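Beta-galactosidase (Bacillus circulans, PDB 4MAD) probably removes terminal non-reducing beta-D-galactose residues from beta-D-galactosides by hydrolysis. Local coordinates at residues H72-E75 / E76-V80; G116-P119 / Y120-T124; R131-Q135 / P136-K140; D142-F145 / D146-E150; L384-K388 / Y389-Y393. All blocks are in the same frame, centred on the assembly; numbering follows the deposited sequence.

Followed from the N terminus, the five contacts come in series; all are local, and none nests within or crosses another. Interaction 1 closes a tight turn in the loop between the short helix 69-72 and helix 87-97. Interaction 2 is a 3-10 turn in the long loop after barrel strand 100-104, and it meets the first through Tyr120 and Trp121. That loop ends at interaction 3, where helix 135-152 begins; interaction 4 lies further along the same helix and touches the first turn through Tyr144 and Val147. Interaction 5 belongs to the first all-beta domain, and Tyr120 bridges to it, joining that domain to the barrel.

Interaction 1 of 5, residues H72-E75 / E76-V80; sequences HEPE and EGQFV
His72 and Val80 close the open end of a tight chain reversal, a local contact round a turn in the loop between the short helix 69-72 and helix 87-97. The reversal itself is a type II beta turn from Glu75 to Gln78, in which Gln78 N donates to Glu75 O at 2.9 Å. Gly77 takes the positive phi that the third position of such a turn favours. At the open end two bonds run in opposite directions. Val80 N reaches His72 O from above the carbonyl plane, 2.8 Å away, while His72 ND1 donates to Val80 O at 2.9 Å. That oxygen lies in the plane of the imidazole and the bond is nearly straight, at 169°. With His72 NE2 bonded to Tyr40 OH, the rotation of the ring is fixed from both nitrogens.

Glu73 reaches along the turn to its tip. Its CG stands anti to the backbone N (chi1 -154°) and the chain beyond is extended, which carries OE1 to Gly77 N, 2.9 Å off; the anti lone pair is used, and OE2 is bonded to Trp69 NE1. Phe79 runs alongside this carboxylate, with its CE1 3.6 Å from Glu73 CD. On another part of the loop Pro74 and Val80 cross at about a right angle, CG to CG2 at 3.9 Å.

At the turn itself, Glu76 forms a salt bridge with Lys140, and helix 135-152 packs against the loop, its Tyr144 on His72 and Glu73 and its Val147 on Phe79.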
# COMPACT_ATOMS: atom_id res chain seq x y z
N HIS A 72 7.25 8.51 -5.23
CA HIS A 72 8.03 9.42 -6.04
C HIS A 72 8.07 10.92 -5.71
O HIS A 72 8.99 11.56 -6.12
CB HIS A 72 7.72 9.21 -7.49
CG HIS A 72 7.94 7.80 -7.90
ND1 HIS A 72 9.16 7.20 -7.80
CD2 HIS A 72 7.08 6.83 -8.30
CE1 HIS A 72 9.06 5.94 -8.17
NE2 HIS A 72 7.82 5.69 -8.48
N GLU A 73 7.01 11.43 -5.12
CA GLU A 73 6.91 12.82 -4.72
C GLU A 73 6.37 12.93 -3.30
O GLU A 73 5.32 13.41 -3.11
CB GLU A 73 6.03 13.65 -5.67
CG GLU A 73 6.38 15.10 -5.67
CD GLU A 73 5.60 15.97 -6.62
OE1 GLU A 73 5.84 17.17 -6.56
OE2 GLU A 73 4.79 15.46 -7.39
N PRO A 74 7.14 12.44 -2.36
CA PRO A 74 6.74 12.39 -0.95
C PRO A 74 6.48 13.75 -0.36
O PRO A 74 5.67 13.90 0.49
CB PRO A 74 7.90 11.70 -0.27
CG PRO A 74 9.03 11.86 -1.18
CD PRO A 74 8.49 11.90 -2.56
N GLU A 75 7.20 14.73 -0.85
CA GLU A 75 6.91 16.10 -0.58
C GLU A 75 6.89 16.85 -1.89
O GLU A 75 7.65 16.56 -2.76
CB GLU A 75 7.93 16.74 0.36
CG GLU A 75 8.30 15.98 1.56
CD GLU A 75 7.20 15.95 2.56
OE1 GLU A 75 6.36 16.80 2.49
OE2 GLU A 75 7.19 15.05 3.36
N GLU A 76 6.08 17.90 -1.88
CA GLU A 76 5.99 18.45 -3.20
C GLU A 76 7.30 18.99 -3.72
O GLU A 76 7.89 19.83 -3.14
CB GLU A 76 4.93 19.56 -3.22
CG GLU A 76 4.70 20.17 -4.60
CD GLU A 76 3.62 21.22 -4.59
OE1 GLU A 76 3.07 21.51 -3.50
OE2 GLU A 76 3.31 21.77 -5.67
N GLY A 77 7.64 18.72 -4.89
CA GLY A 77 8.84 19.16 -5.53
C GLY A 77 10.06 18.36 -5.18
O GLY A 77 11.12 18.65 -5.67
N GLN A 78 9.91 17.38 -4.31
CA GLN A 78 11.01 16.51 -3.97
C GLN A 78 10.80 15.17 -4.60
O GLN A 78 9.97 14.46 -4.18
CB GLN A 78 11.04 16.27 -2.48
CG GLN A 78 12.24 15.58 -2.01
CD GLN A 78 12.08 14.74 -0.74
OE1 GLN A 78 11.30 15.04 0.12
NE2 GLN A 78 12.89 13.71 -0.64
N PHE A 79 11.59 14.84 -5.60
CA PHE A 79 11.36 13.67 -6.40
C PHE A 79 12.30 12.55 -6.03
O PHE A 79 13.43 12.77 -5.86
CB PHE A 79 11.46 14.03 -7.86
CG PHE A 79 10.38 14.91 -8.32
CD1 PHE A 79 9.15 14.42 -8.57
CD2 PHE A 79 10.57 16.24 -8.43
CE1 PHE A 79 8.17 15.21 -8.96
CE2 PHE A 79 9.57 17.02 -8.81
CZ PHE A 79 8.38 16.51 -9.07
N VAL A 80 11.79 11.35 -5.88
CA VAL A 80 12.56 10.23 -5.41
C VAL A 80 12.47 9.02 -6.35
O VAL A 80 11.44 8.50 -6.58
CB VAL A 80 12.09 9.77 -4.00
CG1 VAL A 80 12.78 8.55 -3.60
CG2 VAL A 80 12.35 10.85 -2.98

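Interaction 2 of 5, residues G116-P119 / Y120-T124; sequences GGFP and YWLLT
Pro119 and Leu122 are joined across the first turn of a short 3-10 segment: Leu122 N donates to Pro119 O at 3.2 Å, coming from above the carbonyl plane, and Leu123 N repeats the step to Tyr120 O. The proline ring then serves as the platform for two side chains. Its CB lies over one face of the Trp121 indole, 3.6 Å from the centroid of the five-membered ring, a CH-pi contact displaced toward the rim. The indole gets there because its CG sits between the backbone N and the carbonyl carbon (chi1 58°), which folds the ring back against Pro119. Tyr120 adopts a similar first torsion, and its ring in turn has Trp121 CB 3.9 Å above its plane, over the centre.

This compact turn belongs to the long loop that follows strand 100-104 of the TIM barrel and leads to helix 135-152. Its aromatic ends are used to reach another barrel loop: Tyr120 OH bonds to Glu75 OE1, and Trp121 NE1 to Glu73 O. With an alanine in place of Trp121, Glu73 O would probably lose its indole donor and a gap would open beside Pro119 CB. On the remaining flank Leu122 turns CD1 to Phe118, 3.5 Å from CD1 of that ring and oblique to it. The same methyl lies 3.9 Å from Pro119 CD, while Trp69 of helix 69-72 touches Phe118, Pro119 and Leu122.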
# COMPACT_ATOMS: atom_id res chain seq x y z
N GLY A 116 -4.36 5.61 -2.09
CA GLY A 116 -4.43 5.19 -3.45
C GLY A 116 -3.27 5.74 -4.29
O GLY A 116 -3.42 5.90 -5.43
N GLY A 117 -2.12 5.95 -3.68
CA GLY A 117 -0.95 6.45 -4.37
C GLY A 117 -0.84 7.97 -4.39
O GLY A 117 0.14 8.52 -4.79
N PHE A 118 -1.87 8.63 -3.95
CA PHE A 118 -1.82 10.09 -3.89
C PHE A 118 -0.89 10.52 -2.74
O PHE A 118 -0.96 9.98 -1.74
CB PHE A 118 -3.20 10.69 -3.61
CG PHE A 118 -4.10 10.82 -4.80
CD1 PHE A 118 -3.62 11.05 -6.06
CD2 PHE A 118 -5.44 10.79 -4.63
CE1 PHE A 118 -4.46 11.21 -7.10
CE2 PHE A 118 -6.27 10.95 -5.69
CZ PHE A 118 -5.76 11.16 -6.92
N PRO A 119 -0.06 11.51 -2.94
CA PRO A 119 0.74 12.06 -1.85
C PRO A 119 -0.10 12.75 -0.83
O PRO A 119 -1.01 13.34 -1.22
CB PRO A 119 1.59 13.11 -2.55
CG PRO A 119 1.51 12.81 -3.96
CD PRO A 119 0.24 12.14 -4.22
N TYR A 120 0.30 12.75 0.42
CA TYR A 120 -0.50 13.22 1.54
C TYR A 120 -0.76 14.71 1.30
O TYR A 120 -1.75 15.20 1.67
CB TYR A 120 0.20 13.00 2.87
CG TYR A 120 1.22 14.03 3.14
CD1 TYR A 120 0.95 15.10 3.96
CD2 TYR A 120 2.45 14.00 2.54
CE1 TYR A 120 1.86 16.07 4.18
CE2 TYR A 120 3.37 14.99 2.78
CZ TYR A 120 3.06 16.03 3.60
OH TYR A 120 3.99 16.98 3.80
N TRP A 121 0.19 15.37 0.68
CA TRP A 121 0.15 16.80 0.51
C TRP A 121 -0.88 17.34 -0.45
O TRP A 121 -1.08 18.52 -0.47
CB TRP A 121 1.53 17.42 0.26
CG TRP A 121 2.21 16.92 -0.85
CD1 TRP A 121 3.10 15.97 -0.83
CD2 TRP A 121 2.03 17.29 -2.19
NE1 TRP A 121 3.54 15.70 -2.06
CE2 TRP A 121 2.89 16.51 -2.94
CE3 TRP A 121 1.24 18.21 -2.84
CZ2 TRP A 121 2.98 16.61 -4.31
CZ3 TRP A 121 1.32 18.31 -4.17
CH2 TRP A 121 2.18 17.51 -4.91
N LEU A 122 -1.51 16.48 -1.22
CA LEU A 122 -2.64 16.91 -1.99
C LEU A 122 -3.71 17.43 -1.05
O LEU A 122 -4.42 18.32 -1.37
CB LEU A 122 -3.22 15.78 -2.83
CG LEU A 122 -2.33 15.32 -3.98
CD1 LEU A 122 -2.94 14.26 -4.89
CD2 LEU A 122 -1.80 16.44 -4.73
N LEU A 123 -3.82 16.84 0.11
CA LEU A 123 -4.91 17.17 1.00
C LEU A 123 -4.93 18.66 1.44
O LEU A 123 -5.94 19.16 1.85
CB LEU A 123 -4.97 16.24 2.19
CG LEU A 123 -5.54 14.88 1.86
CD1 LEU A 123 -5.18 13.88 2.87
CD2 LEU A 123 -7.00 14.93 1.67
N THR A 124 -3.81 19.33 1.34
CA THR A 124 -3.73 20.70 1.81
C THR A 124 -3.68 21.73 0.67
O THR A 124 -3.43 22.87 0.89
CB THR A 124 -2.59 20.88 2.78
OG1 THR A 124 -1.36 20.58 2.14
CG2 THR A 124 -2.80 19.97 3.96

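Interaction 3 of 5, residues R131-Q135 / P136-K140; sequences RCFNQ and PYLEK
Asn134 and Leu138 share the straightest bond of this contact: Leu138 N donates to Asn134 O at 3.0 Å with an angle of 176° at the hydrogen. One residue on, Glu139 N reaches Gln135 O at 3.1 Å. The side chains of the same pair cross obliquely, and Gln135 NE2 touches Glu139 OE2 at 3.0 Å in a weak, bent hydrogen bond, amide and carboxylate planes being steeply inclined.

These bonds begin helix 135-152, one of the helices round the TIM barrel, with Asn134 in the N-cap position. Pro136 fits the first turn, where its lack of an N-H costs no helical bond. Before the helix, Phe133 centres an inverse gamma turn and lays its CD1 against Leu138 CD1 at 3.6 Å, the two side chains nearly perpendicular; helix 179-192 covers both through Tyr184.

Tyr137 extends the other way, its CG anti to the backbone N (chi1 167°), and slides its ring beneath Arg131, whose backbone N stands 3.4 Å from Tyr137 CZ over one face. Tyr137 OH bonds to Tyr181 OH. The Arg131 guanidinium pairs with Glu169 and makes a cation-pi contact with Phe175. The Arg131 side chain lies about 6 Å from that of Glu171, the predicted proton donor.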
# COMPACT_ATOMS: atom_id res chain seq x y z
N ARG A 131 -9.58 13.74 -8.87
CA ARG A 131 -10.07 12.91 -9.95
C ARG A 131 -11.25 13.48 -10.71
O ARG A 131 -12.17 12.81 -11.03
CB ARG A 131 -10.35 11.47 -9.47
CG ARG A 131 -9.18 10.78 -8.93
CD ARG A 131 -9.50 9.43 -8.36
NE ARG A 131 -9.64 8.38 -9.35
CZ ARG A 131 -10.17 7.20 -9.08
NH1 ARG A 131 -10.58 6.95 -7.87
NH2 ARG A 131 -10.25 6.28 -10.01
N CYS A 132 -11.15 14.76 -10.97
CA CYS A 132 -12.08 15.48 -11.80
C CYS A 132 -11.39 16.66 -12.45
O CYS A 132 -10.28 16.92 -12.19
CB CYS A 132 -13.32 15.88 -11.05
SG CYS A 132 -12.98 17.08 -9.81
N PHE A 133 -12.11 17.39 -13.26
CA PHE A 133 -11.50 18.43 -14.03
C PHE A 133 -11.31 19.68 -13.15
O PHE A 133 -12.00 20.66 -13.29
CB PHE A 133 -12.32 18.76 -15.28
CG PHE A 133 -11.57 19.52 -16.29
CD1 PHE A 133 -10.52 18.96 -16.93
CD2 PHE A 133 -11.91 20.81 -16.60
CE1 PHE A 133 -9.83 19.64 -17.84
CE2 PHE A 133 -11.21 21.49 -17.51
CZ PHE A 133 -10.15 20.90 -18.13
N ASN A 134 -10.32 19.62 -12.31
CA ASN A 134 -10.02 20.64 -11.29
C ASN A 134 -8.64 21.25 -11.47
O ASN A 134 -7.71 20.58 -11.45
CB ASN A 134 -10.10 19.98 -9.92
CG ASN A 134 -9.75 20.88 -8.78
OD1 ASN A 134 -10.56 21.64 -8.35
ND2 ASN A 134 -8.60 20.72 -8.25
N GLN A 135 -8.53 22.56 -11.56
CA GLN A 135 -7.25 23.16 -11.90
C GLN A 135 -6.12 22.89 -10.91
O GLN A 135 -5.05 22.56 -11.30
CB GLN A 135 -7.37 24.68 -12.16
CG GLN A 135 -6.11 25.35 -12.70
CD GLN A 135 -6.17 26.86 -12.52
OE1 GLN A 135 -7.18 27.40 -12.16
NE2 GLN A 135 -5.07 27.55 -12.79
N PRO A 136 -6.36 23.02 -9.63
CA PRO A 136 -5.27 22.76 -8.71
C PRO A 136 -4.84 21.29 -8.80
O PRO A 136 -3.72 20.99 -8.80
CB PRO A 136 -5.90 23.08 -7.36
CG PRO A 136 -6.95 23.91 -7.65
CD PRO A 136 -7.51 23.56 -8.92
N TYR A 137 -5.80 20.42 -8.89
CA TYR A 137 -5.44 19.02 -8.97
C TYR A 137 -4.62 18.73 -10.25
O TYR A 137 -3.57 18.20 -10.21
CB TYR A 137 -6.69 18.20 -8.92
CG TYR A 137 -6.57 16.76 -9.28
CD1 TYR A 137 -5.91 15.90 -8.49
CD2 TYR A 137 -7.12 16.28 -10.42
CE1 TYR A 137 -5.78 14.59 -8.82
CE2 TYR A 137 -7.03 14.98 -10.76
CZ TYR A 137 -6.37 14.13 -9.95
OH TYR A 137 -6.25 12.83 -10.28
N LEU A 138 -5.08 19.16 -11.38
CA LEU A 138 -4.36 18.90 -12.63
C LEU A 138 -2.95 19.50 -12.69
O LEU A 138 -2.08 18.95 -13.29
CB LEU A 138 -5.19 19.32 -13.84
CG LEU A 138 -6.50 18.56 -13.98
CD1 LEU A 138 -7.36 18.98 -15.14
CD2 LEU A 138 -6.19 17.14 -14.11
N GLU A 139 -2.78 20.64 -12.05
CA GLU A 139 -1.50 21.27 -12.02
C GLU A 139 -0.49 20.36 -11.32
O GLU A 139 0.60 20.30 -11.70
CB GLU A 139 -1.56 22.57 -11.25
CG GLU A 139 -2.31 23.66 -11.97
CD GLU A 139 -2.15 25.04 -11.34
OE1 GLU A 139 -1.49 25.17 -10.31
OE2 GLU A 139 -2.71 26.01 -11.91
N LYS A 140 -0.91 19.74 -10.25
CA LYS A 140 -0.06 18.82 -9.53
C LYS A 140 0.27 17.57 -10.36
O LYS A 140 1.37 17.14 -10.43
CB LYS A 140 -0.68 18.43 -8.18
CG LYS A 140 -1.01 19.58 -7.27
CD LYS A 140 0.07 20.58 -7.15
CE LYS A 140 -0.27 21.60 -6.07
NZ LYS A 140 0.56 22.76 -6.13

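Interaction 4 of 5, residues D142-F145 / D146-E150; sequences DAYF and DVLFE
Phe145 and Phe149, one helical turn apart, meet edge to face: the edge of Phe149 is directed at one face of Phe145, with ring planes at 75° and centroids 5.2 Å apart. The atom that leads is Phe149 CE2, which lies 3.8 Å from Phe145 CG and is offset toward the rim. Phe149 also has Phe145 O at its edge, near the ring plane and 3.3 Å from CD2. Tyr144 forms a looser pair with Leu148; the two point the same way, and Leu148 CD2 comes to 3.9 Å from Tyr144 OH.

Beneath the rings run the backbone bonds of helix 135-152. Phe149 N to Phe145 O (3.0 Å) and Leu148 N to Tyr144 O (2.9 Å) are well formed, whereas Val147 N to Ala143 O is weak. Helix 179-192 packs on the phenylalanines through Ile189 and Arg192, and Trp69 stacks on Tyr144.

Asp142 and Asp146 occupy a different flank, their nearest carboxylate oxygens, both OD1, 5.8 Å apart. Asp146 forms a salt bridge with Arg192 and Asp142 a hydrogen bond with Tyr184, so the like charges are probably eased by partners on helix 179-192, while the aromatic pair adds an uncharged edge-to-face contact.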
# COMPACT_ATOMS: atom_id res chain seq x y z
N ASP A 142 0.31 17.32 -13.55
CA ASP A 142 1.10 17.69 -14.68
C ASP A 142 2.55 17.79 -14.31
O ASP A 142 3.43 17.39 -15.03
CB ASP A 142 0.59 19.00 -15.30
CG ASP A 142 -0.50 18.78 -16.35
OD1 ASP A 142 -0.61 17.70 -16.89
OD2 ASP A 142 -1.26 19.69 -16.63
N ALA A 143 2.81 18.37 -13.17
CA ALA A 143 4.16 18.55 -12.73
C ALA A 143 4.80 17.23 -12.44
O ALA A 143 5.92 17.01 -12.77
CB ALA A 143 4.22 19.41 -11.59
N TYR A 144 4.06 16.37 -11.79
CA TYR A 144 4.55 15.05 -11.48
C TYR A 144 4.78 14.23 -12.72
O TYR A 144 5.78 13.67 -12.88
CB TYR A 144 3.58 14.34 -10.55
CG TYR A 144 3.75 12.88 -10.45
CD1 TYR A 144 4.95 12.33 -10.15
CD2 TYR A 144 2.69 12.04 -10.63
CE1 TYR A 144 5.11 10.96 -10.08
CE2 TYR A 144 2.84 10.69 -10.59
CZ TYR A 144 4.03 10.15 -10.28
OH TYR A 144 4.15 8.81 -10.21
N PHE A 145 3.83 14.25 -13.61
CA PHE A 145 3.91 13.52 -14.84
C PHE A 145 5.09 14.00 -15.68
O PHE A 145 5.72 13.25 -16.34
CB PHE A 145 2.61 13.59 -15.62
CG PHE A 145 1.64 12.45 -15.33
CD1 PHE A 145 1.77 11.65 -14.25
CD2 PHE A 145 0.59 12.20 -16.16
CE1 PHE A 145 0.87 10.64 -14.03
CE2 PHE A 145 -0.29 11.21 -15.90
CZ PHE A 145 -0.13 10.45 -14.85
N ASP A 146 5.37 15.28 -15.63
CA ASP A 146 6.50 15.75 -16.40
C ASP A 146 7.75 15.05 -15.95
O ASP A 146 8.54 14.69 -16.74
CB ASP A 146 6.75 17.22 -16.21
CG ASP A 146 5.80 18.08 -16.97
OD1 ASP A 146 5.07 17.59 -17.80
OD2 ASP A 146 5.75 19.26 -16.68
N VAL A 147 7.96 14.91 -14.66
CA VAL A 147 9.13 14.22 -14.18
C VAL A 147 9.09 12.74 -14.45
O VAL A 147 10.01 12.14 -14.90
CB VAL A 147 9.32 14.48 -12.69
CG1 VAL A 147 10.37 13.66 -12.12
CG2 VAL A 147 9.71 15.88 -12.48
N LEU A 148 7.97 12.16 -14.12
CA LEU A 148 7.90 10.74 -14.26
C LEU A 148 8.13 10.26 -15.68
O LEU A 148 8.86 9.37 -15.89
CB LEU A 148 6.54 10.23 -13.82
CG LEU A 148 6.28 8.77 -14.10
CD1 LEU A 148 7.12 7.94 -13.23
CD2 LEU A 148 4.81 8.38 -13.99
N PHE A 149 7.50 10.87 -16.65
CA PHE A 149 7.62 10.45 -18.03
C PHE A 149 9.02 10.62 -18.66
O PHE A 149 9.42 9.93 -19.54
CB PHE A 149 6.47 10.94 -18.88
CG PHE A 149 5.23 10.16 -18.67
CD1 PHE A 149 5.00 9.03 -19.37
CD2 PHE A 149 4.35 10.52 -17.71
CE1 PHE A 149 3.89 8.35 -19.16
CE2 PHE A 149 3.23 9.80 -17.49
CZ PHE A 149 3.01 8.72 -18.20
N GLU A 150 9.71 11.60 -18.12
CA GLU A 150 11.06 11.87 -18.49
C GLU A 150 11.92 10.68 -18.13
O GLU A 150 12.81 10.38 -18.81
CB GLU A 150 11.56 13.14 -17.83
CG GLU A 150 12.83 13.63 -18.40
CD GLU A 150 13.36 14.90 -17.74
OE1 GLU A 150 12.64 15.90 -17.65
OE2 GLU A 150 14.53 14.92 -17.31

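Interaction 5 of 5, residues L384-K388 / Y389-Y393; sequences LPMEK and YGQAY
Tyr389 and Leu384 make the dense end of this contact. The phenol folds back over the start of the loop, crossing the leucine at about a right angle, with Leu384 CB 3.7 Å from Tyr389 CZ. Its hydroxyl accepts from Leu384 N at 3.1 Å and is also bonded to Ser380 OG. A phenylalanine here would keep the ring but would probably leave Leu384 N without its acceptor and Ser380 OG without this bond.

Close packing continues at Met386 O, which is gripped twice, by Tyr389 N and Gln391 N, each 3.1 Å away, from opposite faces of its plane. Met386 CG, between the backbone N and the carbonyl carbon (chi1 68°), puts SD 3.6 Å from Gln391 O, and the bend at chi3 turns CE toward the Gln391 amide. That amide is held on one side only: NE2 gives a straight bond of 2.8 Å to Tyr393 O and another to Phe395 O, while the buried OE1 has no partner in the model.

The outer side is looser. Lys388 and Gly390 are exposed, and the glycine, at positive phi, donates its N to Glu387 O at 3.1 Å.

Together with the Gln391 N to Met386 O bond, this is the pattern of a Schellman motif. It ends a short 3-10 segment in the first all-beta domain, within the loop joining strands 378-380 and 395-403, where Glu387 forms a salt bridge with Arg461.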
# COMPACT_ATOMS: atom_id res chain seq x y z
N LEU A 384 -5.16 20.53 14.26
CA LEU A 384 -5.27 20.34 12.82
C LEU A 384 -4.93 18.87 12.45
O LEU A 384 -4.30 18.22 13.17
CB LEU A 384 -4.33 21.26 12.09
CG LEU A 384 -4.41 22.75 12.39
CD1 LEU A 384 -3.35 23.52 11.71
CD2 LEU A 384 -5.75 23.27 12.05
N PRO A 385 -5.38 18.39 11.32
CA PRO A 385 -5.01 17.04 10.93
C PRO A 385 -3.52 17.00 10.53
O PRO A 385 -2.98 17.99 10.23
CB PRO A 385 -5.89 16.76 9.74
CG PRO A 385 -6.24 18.08 9.24
CD PRO A 385 -6.24 19.02 10.32
N MET A 386 -2.90 15.84 10.55
CA MET A 386 -1.45 15.76 10.49
C MET A 386 -0.85 16.33 9.22
O MET A 386 0.24 16.73 9.19
CB MET A 386 -0.97 14.31 10.73
CG MET A 386 -1.32 13.41 9.66
SD MET A 386 -0.45 11.84 9.87
CE MET A 386 -0.92 11.36 11.48
N GLU A 387 -1.61 16.31 8.15
CA GLU A 387 -1.12 16.82 6.89
C GLU A 387 -0.77 18.32 6.99
O GLU A 387 0.08 18.82 6.29
CB GLU A 387 -2.14 16.59 5.81
CG GLU A 387 -2.47 15.16 5.57
CD GLU A 387 -3.60 14.63 6.42
OE1 GLU A 387 -4.15 15.43 7.13
OE2 GLU A 387 -3.92 13.45 6.35
N LYS A 388 -1.51 19.00 7.83
CA LYS A 388 -1.32 20.45 8.03
C LYS A 388 -0.04 20.78 8.77
O LYS A 388 0.35 21.92 8.82
CB LYS A 388 -2.51 21.10 8.73
CG LYS A 388 -3.75 21.07 7.96
CD LYS A 388 -3.85 22.12 6.99
CE LYS A 388 -3.96 23.48 7.61
NZ LYS A 388 -3.94 24.58 6.60
N TYR A 389 0.51 19.78 9.42
CA TYR A 389 1.74 19.92 10.14
C TYR A 389 2.89 19.37 9.29
O TYR A 389 3.95 19.28 9.75
CB TYR A 389 1.67 19.25 11.50
CG TYR A 389 0.59 19.76 12.42
CD1 TYR A 389 0.62 21.05 12.89
CD2 TYR A 389 -0.42 18.98 12.84
CE1 TYR A 389 -0.33 21.52 13.71
CE2 TYR A 389 -1.37 19.44 13.67
CZ TYR A 389 -1.32 20.74 14.12
OH TYR A 389 -2.26 21.26 14.94
N GLY A 390 2.62 19.07 8.04
CA GLY A 390 3.59 18.49 7.15
C GLY A 390 3.89 17.02 7.29
O GLY A 390 4.93 16.61 6.91
N GLN A 391 2.95 16.26 7.81
CA GLN A 391 3.19 14.86 8.10
C GLN A 391 2.33 13.88 7.30
O GLN A 391 1.15 13.89 7.39
CB GLN A 391 2.94 14.58 9.58
CG GLN A 391 3.28 13.14 9.97
CD GLN A 391 2.89 12.78 11.36
OE1 GLN A 391 2.46 13.61 12.11
NE2 GLN A 391 3.06 11.52 11.71
N ALA A 392 2.97 13.02 6.53
CA ALA A 392 2.27 12.01 5.77
C ALA A 392 1.81 10.81 6.54
O ALA A 392 0.70 10.49 6.53
CB ALA A 392 3.15 11.54 4.61
N TYR A 393 2.76 10.18 7.21
CA TYR A 393 2.55 8.89 7.83
C TYR A 393 2.94 8.80 9.31
O TYR A 393 3.71 9.55 9.78
CB TYR A 393 3.26 7.78 7.06
CG TYR A 393 3.27 7.85 5.56
CD1 TYR A 393 2.12 7.76 4.83
CD2 TYR A 393 4.45 7.94 4.86
CE1 TYR A 393 2.12 7.80 3.49
CE2 TYR A 393 4.47 8.03 3.52
CZ TYR A 393 3.32 7.93 2.81
OH TYR A 393 3.33 8.03 1.49